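Local atomic coordinates of protein HP0035 (Helicobacter pylori, PDB entry 3F42), a protein that probably binds DNA as a homodimer and alters its conformation, and may take part in nucleoid organization and gene regulation. Residues A[60-63]-A[64-67]. Sequence-based numbering, arbitrary orientation.
Sequences LEDK and EAMQ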
ATOM      1  N   LEU A  60      -8.928  19.516 -42.584  1.00 22.53           N
ATOM      2  CA  LEU A  60      -9.203  20.932 -42.243  1.00 22.39           C
ATOM      3  C   LEU A  60     -10.344  21.496 -43.105  1.00 23.40           C
ATOM      4  O   LEU A  60     -11.007  22.454 -42.710  1.00 22.61           O
ATOM      5  CB  LEU A  60      -7.949  21.784 -42.380  1.00 23.08           C
ATOM      6  CG  LEU A  60      -6.738  21.458 -41.502  1.00 24.09           C
ATOM      7  CD1 LEU A  60      -5.592  22.352 -41.930  1.00 24.39           C
ATOM      8  CD2 LEU A  60      -7.023  21.595 -39.988  1.00 24.06           C
ATOM      9  N   GLU A  61     -10.610  20.842 -44.232  1.00 23.57           N
ATOM     10  CA  GLU A  61     -11.721  21.204 -45.135  1.00 24.78           C
ATOM     11  C   GLU A  61     -13.093  20.654 -44.732  1.00 23.96           C
ATOM     12  O   GLU A  61     -14.113  20.979 -45.375  1.00 23.70           O
ATOM     13  CB  GLU A  61     -11.410  20.703 -46.549  1.00 25.29           C
ATOM     14  CG  GLU A  61     -10.100  21.217 -47.118  1.00 31.35           C
ATOM     15  CD  GLU A  61      -9.987  22.727 -47.104  1.00 36.84           C
ATOM     16  OE1 GLU A  61     -10.945  23.413 -47.513  1.00 40.56           O
ATOM     17  OE2 GLU A  61      -8.926  23.232 -46.677  1.00 40.43           O
ATOM     18  N   ASP A  62     -13.125  19.783 -43.721  1.00 22.60           N
ATOM     19  CA  ASP A  62     -14.365  19.149 -43.299  1.00 22.60           C
ATOM     20  C   ASP A  62     -14.305  18.906 -41.796  1.00 22.46           C
ATOM     21  O   ASP A  62     -14.006  17.796 -41.341  1.00 20.95           O
ATOM     22  CB  ASP A  62     -14.550  17.831 -44.069  1.00 22.83           C
ATOM     23  CG  ASP A  62     -15.887  17.169 -43.829  1.00 23.27           C
ATOM     24  OD1 ASP A  62     -16.691  17.536 -42.919  1.00 24.11           O
ATOM     25  OD2 ASP A  62     -16.152  16.212 -44.581  1.00 28.72           O
ATOM     26  N   LYS A  63     -14.610  19.947 -41.034  1.00 20.73           N
ATOM     27  CA  LYS A  63     -14.503  19.859 -39.606  1.00 21.42           C
ATOM     28  C   LYS A  63     -15.453  18.807 -39.030  1.00 20.58           C
ATOM     29  O   LYS A  63     -15.095  18.124 -38.064  1.00 18.92           O
ATOM     30  CB  LYS A  63     -14.725  21.221 -38.942  1.00 21.31           C
ATOM     31  CG  LYS A  63     -14.325  21.251 -37.471  1.00 21.34           C
ATOM     32  CD  LYS A  63     -14.718  22.604 -36.817  1.00 21.04           C
ATOM     33  CE  LYS A  63     -16.230  22.698 -36.596  1.00 21.54           C
ATOM     34  NZ  LYS A  63     -16.568  24.073 -36.112  1.00 23.04           N
ATOM     35  N   GLU A  64     -16.630  18.633 -39.641  1.00 19.57           N
ATOM     36  CA  GLU A  64     -17.566  17.617 -39.147  1.00 19.96           C
ATOM     37  C   GLU A  64     -16.924  16.235 -39.145  1.00 19.44           C
ATOM     38  O   GLU A  64     -16.963  15.497 -38.123  1.00 19.14           O
ATOM     39  CB  GLU A  64     -18.841  17.563 -40.007  1.00 19.99           C
ATOM     40  CG  GLU A  64     -19.824  16.521 -39.449  1.00 23.78           C
ATOM     41  CD  GLU A  64     -21.167  16.503 -40.136  1.00 29.34           C
ATOM     42  OE1 GLU A  64     -21.258  16.960 -41.295  1.00 27.47           O
ATOM     43  OE2 GLU A  64     -22.123  16.002 -39.489  1.00 31.90           O
ATOM     44  N   ALA A  65     -16.296  15.892 -40.271  1.00 18.80           N
ATOM     45  CA  ALA A  65     -15.626  14.585 -40.401  1.00 19.05           C
ATOM     46  C   ALA A  65     -14.441  14.546 -39.442  1.00 19.23           C
ATOM     47  O   ALA A  65     -14.173  13.531 -38.788  1.00 18.37           O
ATOM     48  CB  ALA A  65     -15.120  14.368 -41.827  1.00 19.51           C
HETATM   49  N   MSE A  66     -13.706  15.637 -39.403  1.00 18.27           N
HETATM   50  CA  MSE A  66     -12.526  15.695 -38.512  1.00 19.56           C
HETATM   51  C   MSE A  66     -12.874  15.379 -37.066  1.00 18.88           C
HETATM   52  O   MSE A  66     -12.202  14.584 -36.403  1.00 18.07           O
HETATM   53  CB  MSE A  66     -11.868  17.066 -38.572  1.00 19.48           C
HETATM   54  CG  MSE A  66     -10.551  17.005 -37.867  1.00 24.08           C
HETATM   55 SE   MSE A  66      -9.924  18.841 -37.598  0.75 36.18          SE
HETATM   56  CE  MSE A  66     -11.321  19.588 -36.500  1.00 36.54           C
ATOM     57  N   GLN A  67     -13.937  15.999 -36.582  1.00 18.88           N
ATOM     58  CA  GLN A  67     -14.397  15.754 -35.200  1.00 18.59           C
ATOM     59  C   GLN A  67     -14.817  14.314 -34.943  1.00 18.69           C
ATOM     60  O   GLN A  67     -14.508  13.739 -33.890  1.00 18.60           O
ATOM     61  CB  GLN A  67     -15.510  16.726 -34.863  1.00 18.04           C
ATOM     62  CG  GLN A  67     -14.954  18.163 -34.739  1.00 20.74           C
ATOM     63  CD  GLN A  67     -16.002  19.230 -34.451  1.00 23.90           C
ATOM     64  OE1 GLN A  67     -15.658  20.328 -34.043  1.00 22.55           O
ATOM     65  NE2 GLN A  67     -17.277  18.925 -34.687  1.00 23.59           N
TER
HETATM   66  O   HOH W   1     -17.755  19.963 -41.957  1.00 33.32           O
HETATM   67  O   HOH W   2     -19.308  16.553 -43.582  1.00 43.83           O
HETATM   68  O   HOH W   3     -17.516  22.221 -33.455  1.00 34.67           O
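Asp62 caps helix 63-93, the long C-terminal helix of this YbaB/EbfC-family protein, by accepting from Ala65 N from the N-cap position. Its CG lies anti to the backbone N (chi1 -173°), which turns the carboxylate back over the first turn. Asp62 OD1 accepts from Ala65 N at 3.1 Å. The N-H comes from above the carboxylate plane, about 68° out of it, while Asp62 OD2 sits 3.5 Å from Ala65 CB. Two waters also donate to OD1. One of them accepts from Glu64 N, and the other links OD1 to Glu64 OE1, bridging two carboxylates. The helix start would probably favour the charged form of Asp62.

Backbone bonds from Met66 N to Asp62 O and from Gln67 N to Lys63 O close the first turns. On another side of the helix, Lys63 runs obliquely across Met66 and Gln67. Its CG touches the selenomethionine methyl CE of Met66 at 3.6 Å. Both polar ends engage the second subunit: Lys63 NZ forms a salt bridge with its Asp57, and Gln67 OE1 accepts from its Ile55 N. Within the turn, a bend at chi3 (73°) brings Lys63 CE alongside the amide oxygen of Gln67, 3.5 Å from OE1.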